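Local coordinates for protein putative pyrazinamidase/nicotinamidase (Streptococcus mutans, PDB 3S2S) that probably hydrolyses amides such as nicotinamide and pyrazinamide, as a zinc-binding member of the isochorismatase family, at residues A[39-44]-A[82-87]; A[43-48]-A[113-118]. All coordinates share one frame; numbering follows the deposited sequence.

Interaction 1 of 2, residues A[39-44]-A[82-87]; sequences LISIDY and IFFTID. With ZN (zinc ion), chain E; CAD (cacodylic acid), chain F.
Ser41 and Phe84 are neighbours on adjoining parallel strands, and the small serine makes room for the ring: Ser41 OG, anti to its own backbone N (chi1 -173°), comes within 3.5 Å of Phe84 CD1. Leu119 of helix 119-125 touches both residues. On the opposite face, Ile40 spreads its branches over two partners, CG2 lying 3.6 Å from Thr85 OG1 and CD1 4.0 Å from Phe83 CB. Branched and aromatic residues suit this buried, extended backbone, although Thr85 OG1 is enclosed without a polar partner. Main-chain bonds from Phe83 N to Leu39 O, Ser41 N to Phe83 O and Thr85 N to Ser41 O knit this tight part together. The pairing then slackens: Asp43 N reaches Thr85 O over 3.2 Å in a bent hydrogen bond (146° at the hydrogen). Beyond it, the Asp43 side chain takes over from the backbone, and its OD1 receives Asp87 N almost linearly at 2.7 Å, which, with a salt bridge from Lys137 to OD2, helps to fix the carboxylate's rotation. Here packing gives way to ligands and water. Asp43 OD2 lies 3.1 Å from C1 of the cacodylate, while Asp87 OD2 binds the zinc ion at 2.0 Å beside two metal-bound waters, and its OD1 shares the same lysine. Ligand- and metal-binding groups gathered at the C-terminal ends of parallel strands are characteristic of the alpha/beta fold of the isochorismatase family.

Interaction 2 of 2, residues A[43-48]-A[113-118]; sequences DYTYDF and RDLYGA. With CAD (cacodylic acid), chain F.
Beside the cacodylate pocket, at the C-terminal end of the parallel sheet, the turn of Tyr44 to Tyr46 meets the loop of Asp114 to Tyr116. Two main-chain hydrogen bonds join them on either side of Thr45 and Leu115, forming a single isolated bridge: Tyr116 N gives to Tyr44 O at 2.9 Å, and Tyr46 N to Asp114 O at 2.8 Å, the latter approaching nearly along the C=O axis. Tyr44 is the centre of an inverse gamma turn, which swings the chain out of the strand and into helix 46-49. Thr45 takes the N-cap position but makes no capping bond with its side chain; OG1 instead pairs with Asn106, while CG2 lies 3.4 Å from Arg113 O. The aromatic residues fill the space around the bridge. Tyr116, its CG anti to the backbone N (chi1 -172°), sends its ring edge at the face of Tyr46, with CD1 3.7 Å above the centre and the planes at 58°, an edge-to-face pair. The rim of Tyr46 meets carbonyls, with CE1 3.4 Å from Leu115 O. Tyr44 likewise presents its edge to a carbonyl, CE2 lying 3.4 Å from Tyr116 O, and its hydroxyl bonds to Ala61 O. A water links Tyr46 OH to Gly117 N, where the positive phi suits glycine. Two residues after Tyr46, Phe48 turns a ring face to the cacodylic acid, its CZ 3.4 Å from methyl C1. The two backbone bonds give the join its direction, and the ring edges probably add a weak, favourable attraction to the carbonyls; the bridge thus ties the turn linking the pocket residues Asp43 and Phe48 to the 113-118 loop.

From the N terminus, strand 37-42 passes straight into the turn and helix 46-49, so both contacts begin on one continuous piece of chain and share Asp43 and Tyr44. Interaction 1 closes the excursion through helix 65-77 to strand 81-87, a beta-alpha-beta crossover. Interaction 2 closes a longer loop, running on past that strand and the zinc ligands His89, Glu98 and His105 to 113-118. Interaction 1 starts first and closes first, while interaction 2 starts slightly later and closes after it, so the closures cross. Arg113 stitches them, its NE and NH2 probably bonded to Asp87 O and Ile86 O, with NH2 also salt-bridged to Asp136. Together they tie the central sheet to the loops around the metal and cacodylate.

Interaction 1 of 2, residues A[39-44]-A[82-87]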
loop_
_atom_site.group_PDB
_atom_site.type_symbol
_atom_site.label_atom_id
_atom_site.label_comp_id
_atom_site.label_asym_id
_atom_site.label_seq_id
_atom_site.Cartn_x
_atom_site.Cartn_y
_atom_site.Cartn_z
ATOM N N LEU A 39 -6.160 18.890 -8.210
ATOM C CA LEU A 39 -5.278 19.053 -9.349
ATOM C C LEU A 39 -3.862 18.694 -8.904
ATOM O O LEU A 39 -3.389 19.187 -7.884
ATOM C CB LEU A 39 -5.373 20.484 -9.917
ATOM C CG LEU A 39 -4.492 20.631 -11.165
ATOM C CD1 LEU A 39 -5.208 21.438 -12.249
ATOM C CD2 LEU A 39 -3.090 21.153 -10.839
ATOM N N ILE A 40 -3.215 17.794 -9.645
ATOM C CA ILE A 40 -1.853 17.362 -9.307
ATOM C C ILE A 40 -0.904 18.048 -10.280
ATOM O O ILE A 40 -1.100 17.940 -11.480
ATOM C CB ILE A 40 -1.679 15.817 -9.397
ATOM C CG1 ILE A 40 -2.853 15.073 -8.751
ATOM C CG2 ILE A 40 -0.361 15.381 -8.712
ATOM C CD1 ILE A 40 -3.128 15.470 -7.304
ATOM N N SER A 41 0.085 18.785 -9.758
ATOM C CA SER A 41 1.052 19.525 -10.583
ATOM C C SER A 41 2.374 18.788 -10.521
ATOM O O SER A 41 3.090 18.850 -9.512
ATOM C CB SER A 41 1.212 20.963 -10.087
ATOM O OG SER A 41 2.023 21.723 -10.983
ATOM N N ILE A 42 2.682 18.055 -11.585
ATOM C CA ILE A 42 3.773 17.083 -11.503
ATOM C C ILE A 42 5.065 17.599 -12.133
ATOM O O ILE A 42 5.145 17.775 -13.348
ATOM C CB ILE A 42 3.373 15.763 -12.166
ATOM C CG1 ILE A 42 2.047 15.256 -11.581
ATOM C CG2 ILE A 42 4.486 14.692 -12.019
ATOM C CD1 ILE A 42 1.518 14.050 -12.332
ATOM N N ASP A 43 6.063 17.858 -11.288
ATOM C CA ASP A 43 7.453 18.110 -11.734
ATOM C C ASP A 43 7.663 19.213 -12.739
ATOM O O ASP A 43 8.584 19.117 -13.552
ATOM C CB ASP A 43 8.075 16.821 -12.298
ATOM C CG ASP A 43 8.468 15.833 -11.202
ATOM O OD1 ASP A 43 8.822 16.308 -10.117
ATOM O OD2 ASP A 43 8.452 14.611 -11.464
ATOM N N TYR A 44 6.842 20.255 -12.699
ATOM C CA TYR A 44 7.005 21.338 -13.665
ATOM C C TYR A 44 8.081 22.319 -13.201
ATOM O O TYR A 44 7.813 23.496 -12.894
ATOM C CB TYR A 44 5.668 22.033 -13.978
ATOM C CG TYR A 44 5.746 22.759 -15.295
ATOM C CD1 TYR A 44 5.787 22.045 -16.494
ATOM C CD2 TYR A 44 5.826 24.149 -15.338
ATOM C CE1 TYR A 44 5.903 22.715 -17.722
ATOM C CE2 TYR A 44 5.931 24.830 -16.560
ATOM C CZ TYR A 44 5.963 24.100 -17.736
ATOM O OH TYR A 44 6.088 24.780 -18.940
ATOM N N ILE A 82 -4.894 21.738 -4.597
ATOM C CA ILE A 82 -3.772 21.775 -5.535
ATOM C C ILE A 82 -2.560 21.135 -4.887
ATOM O O ILE A 82 -2.167 21.548 -3.795
ATOM C CB ILE A 82 -3.371 23.228 -5.872
ATOM C CG1 ILE A 82 -4.578 24.085 -6.298
ATOM C CG2 ILE A 82 -2.239 23.238 -6.927
ATOM C CD1 ILE A 82 -5.281 23.625 -7.585
ATOM N N PHE A 83 -1.989 20.113 -5.530
ATOM C CA PHE A 83 -0.831 19.403 -4.970
ATOM C C PHE A 83 0.356 19.494 -5.917
ATOM O O PHE A 83 0.316 18.933 -7.018
ATOM C CB PHE A 83 -1.157 17.919 -4.756
ATOM C CG PHE A 83 -2.151 17.670 -3.657
ATOM C CD1 PHE A 83 -1.706 17.341 -2.377
ATOM C CD2 PHE A 83 -3.521 17.774 -3.890
ATOM C CE1 PHE A 83 -2.608 17.114 -1.337
ATOM C CE2 PHE A 83 -4.433 17.537 -2.848
ATOM C CZ PHE A 83 -3.979 17.211 -1.584
ATOM N N PHE A 84 1.401 20.204 -5.502
ATOM C CA PHE A 84 2.666 20.212 -6.243
ATOM C C PHE A 84 3.481 19.004 -5.800
ATOM O O PHE A 84 3.880 18.917 -4.640
ATOM C CB PHE A 84 3.437 21.518 -6.010
ATOM C CG PHE A 84 2.746 22.718 -6.610
ATOM C CD1 PHE A 84 2.990 23.073 -7.919
ATOM C CD2 PHE A 84 1.831 23.451 -5.872
ATOM C CE1 PHE A 84 2.349 24.145 -8.489
ATOM C CE2 PHE A 84 1.175 24.538 -6.433
ATOM C CZ PHE A 84 1.452 24.893 -7.754
ATOM N N THR A 85 3.715 18.070 -6.718
ATOM C CA THR A 85 4.378 16.819 -6.339
ATOM C C THR A 85 5.677 16.794 -7.122
ATOM O O THR A 85 5.691 16.657 -8.348
ATOM C CB THR A 85 3.479 15.609 -6.633
ATOM O OG1 THR A 85 3.198 15.542 -8.042
ATOM C CG2 THR A 85 2.183 15.740 -5.836
ATOM N N ILE A 86 6.770 16.990 -6.390
ATOM C CA ILE A 86 8.014 17.437 -6.997
ATOM C C ILE A 86 9.191 16.570 -6.607
ATOM O O ILE A 86 9.528 16.456 -5.426
ATOM C CB ILE A 86 8.351 18.882 -6.549
ATOM C CG1 ILE A 86 7.151 19.814 -6.764
ATOM C CG2 ILE A 86 9.617 19.395 -7.246
ATOM C CD1 ILE A 86 6.760 20.052 -8.243
ATOM N N ASP A 87 9.842 16.006 -7.624
ATOM C CA ASP A 87 11.058 15.228 -7.430
ATOM C C ASP A 87 12.028 16.002 -6.536
ATOM O O ASP A 87 12.261 17.198 -6.741
ATOM C CB ASP A 87 11.730 15.057 -8.783
ATOM C CG ASP A 87 11.819 13.627 -9.233
ATOM O OD1 ASP A 87 11.019 12.752 -8.785
ATOM O OD2 ASP A 87 12.693 13.404 -10.093
HETATM ZN ZN ZN E . 13.862 11.818 -10.600
HETATM AS AS CAD F . 9.347 12.615 -14.708
HETATM C C1 CAD F . 9.490 14.528 -14.365
HETATM C C2 CAD F . 11.136 11.780 -14.851
HETATM O O1 CAD F . 8.329 12.249 -15.934
HETATM O O HOH W 1 12.145 10.643 -9.732
HETATM O O HOH W 2 12.810 11.586 -12.453
#

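Interaction 2 of 2, residues A[43-48]-A[113-118]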
loop_
_atom_site.group_PDB
_atom_site.type_symbol
_atom_site.label_atom_id
_atom_site.label_comp_id
_atom_site.label_asym_id
_atom_site.label_seq_id
_atom_site.Cartn_x
_atom_site.Cartn_y
_atom_site.Cartn_z
ATOM N N ASP A 43 6.063 17.858 -11.288
ATOM C CA ASP A 43 7.453 18.110 -11.734
ATOM C C ASP A 43 7.663 19.213 -12.739
ATOM O O ASP A 43 8.584 19.117 -13.552
ATOM C CB ASP A 43 8.075 16.821 -12.298
ATOM C CG ASP A 43 8.468 15.833 -11.202
ATOM O OD1 ASP A 43 8.822 16.308 -10.117
ATOM O OD2 ASP A 43 8.452 14.611 -11.464
ATOM N N TYR A 44 6.842 20.255 -12.699
ATOM C CA TYR A 44 7.005 21.338 -13.665
ATOM C C TYR A 44 8.081 22.319 -13.201
ATOM O O TYR A 44 7.813 23.496 -12.894
ATOM C CB TYR A 44 5.668 22.033 -13.978
ATOM C CG TYR A 44 5.746 22.759 -15.295
ATOM C CD1 TYR A 44 5.787 22.045 -16.494
ATOM C CD2 TYR A 44 5.826 24.149 -15.338
ATOM C CE1 TYR A 44 5.903 22.715 -17.722
ATOM C CE2 TYR A 44 5.931 24.830 -16.560
ATOM C CZ TYR A 44 5.963 24.100 -17.736
ATOM O OH TYR A 44 6.088 24.780 -18.940
ATOM N N THR A 45 9.311 21.813 -13.129
ATOM C CA THR A 45 10.404 22.587 -12.555
ATOM C C THR A 45 11.480 22.929 -13.583
ATOM O O THR A 45 11.515 22.399 -14.703
ATOM C CB THR A 45 11.094 21.817 -11.407
ATOM O OG1 THR A 45 11.703 20.633 -11.940
ATOM C CG2 THR A 45 10.087 21.443 -10.293
ATOM N N TYR A 46 12.376 23.824 -13.183
ATOM C CA TYR A 46 13.455 24.247 -14.070
ATOM C C TYR A 46 14.262 23.098 -14.662
ATOM O O TYR A 46 14.541 23.083 -15.866
ATOM C CB TYR A 46 14.360 25.252 -13.361
ATOM C CG TYR A 46 13.929 26.680 -13.624
ATOM C CD1 TYR A 46 12.740 27.185 -13.092
ATOM C CD2 TYR A 46 14.709 27.519 -14.406
ATOM C CE1 TYR A 46 12.334 28.486 -13.343
ATOM C CE2 TYR A 46 14.312 28.832 -14.664
ATOM C CZ TYR A 46 13.133 29.313 -14.128
ATOM O OH TYR A 46 12.752 30.620 -14.390
ATOM N N ASP A 47 14.647 22.121 -13.845
ATOM C CA ASP A 47 15.443 21.017 -14.396
ATOM C C ASP A 47 14.737 20.184 -15.459
ATOM O O ASP A 47 15.393 19.574 -16.310
ATOM C CB ASP A 47 15.992 20.105 -13.294
ATOM C CG ASP A 47 17.305 20.615 -12.725
ATOM O OD1 ASP A 47 17.997 21.401 -13.422
ATOM O OD2 ASP A 47 17.628 20.244 -11.587
ATOM N N PHE A 48 13.407 20.170 -15.437
ATOM C CA PHE A 48 12.652 19.411 -16.430
ATOM C C PHE A 48 12.153 20.229 -17.616
ATOM O O PHE A 48 11.673 19.657 -18.596
ATOM C CB PHE A 48 11.459 18.716 -15.777
ATOM C CG PHE A 48 11.852 17.553 -14.915
ATOM C CD1 PHE A 48 12.464 16.441 -15.471
ATOM C CD2 PHE A 48 11.617 17.573 -13.550
ATOM C CE1 PHE A 48 12.829 15.351 -14.669
ATOM C CE2 PHE A 48 11.979 16.487 -12.747
ATOM C CZ PHE A 48 12.588 15.385 -13.319
ATOM N N ARG A 113 14.892 22.840 -8.711
ATOM C CA ARG A 113 13.569 22.451 -8.199
ATOM C C ARG A 113 12.571 23.607 -8.215
ATOM O O ARG A 113 11.411 23.431 -7.837
ATOM C CB ARG A 113 13.658 21.898 -6.771
ATOM C CG ARG A 113 14.528 20.681 -6.629
ATOM C CD ARG A 113 14.366 20.102 -5.195
ATOM N NE ARG A 113 13.150 19.284 -5.085
ATOM C CZ ARG A 113 12.332 19.243 -4.034
ATOM N NH1 ARG A 113 12.550 19.985 -2.952
ATOM N NH2 ARG A 113 11.272 18.441 -4.066
ATOM N N ASP A 114 13.011 24.788 -8.648
ATOM C CA ASP A 114 12.089 25.919 -8.761
ATOM C C ASP A 114 11.015 25.586 -9.788
ATOM O O ASP A 114 11.330 25.022 -10.826
ATOM C CB ASP A 114 12.807 27.174 -9.257
ATOM C CG ASP A 114 13.700 27.810 -8.204
ATOM O OD1 ASP A 114 13.623 27.426 -7.022
ATOM O OD2 ASP A 114 14.477 28.714 -8.578
ATOM N N LEU A 115 9.768 25.966 -9.514
ATOM C CA LEU A 115 8.708 25.848 -10.510
ATOM C C LEU A 115 8.975 26.775 -11.703
ATOM O O LEU A 115 9.509 27.887 -11.543
ATOM C CB LEU A 115 7.356 26.187 -9.889
ATOM C CG LEU A 115 6.882 25.192 -8.832
ATOM C CD1 LEU A 115 5.731 25.779 -8.023
ATOM C CD2 LEU A 115 6.472 23.913 -9.565
ATOM N N TYR A 116 8.597 26.323 -12.897
ATOM C CA TYR A 116 8.875 27.081 -14.117
ATOM C C TYR A 116 7.654 27.882 -14.551
ATOM O O TYR A 116 6.525 27.396 -14.461
ATOM C CB TYR A 116 9.307 26.114 -15.215
ATOM C CG TYR A 116 9.811 26.785 -16.459
ATOM C CD1 TYR A 116 11.152 27.098 -16.595
ATOM C CD2 TYR A 116 8.945 27.107 -17.494
ATOM C CE1 TYR A 116 11.629 27.713 -17.741
ATOM C CE2 TYR A 116 9.412 27.701 -18.647
ATOM C CZ TYR A 116 10.751 28.011 -18.758
ATOM O OH TYR A 116 11.217 28.627 -19.912
ATOM N N GLY A 117 7.870 29.121 -14.995
ATOM C CA GLY A 117 6.760 29.948 -15.439
ATOM C C GLY A 117 5.897 30.529 -14.326
ATOM O O GLY A 117 6.329 30.652 -13.178
ATOM N N ALA A 118 4.666 30.890 -14.668
ATOM C CA ALA A 118 3.784 31.578 -13.730
ATOM C C ALA A 118 3.308 30.676 -12.599
ATOM O O ALA A 118 2.775 31.160 -11.609
ATOM C CB ALA A 118 2.598 32.181 -14.454
HETATM AS AS CAD F . 9.347 12.615 -14.708
HETATM C C1 CAD F . 9.490 14.528 -14.365
HETATM C C2 CAD F . 11.136 11.780 -14.851
HETATM O O1 CAD F . 8.329 12.249 -15.934
HETATM O O HOH W 3 10.236 30.741 -15.228
#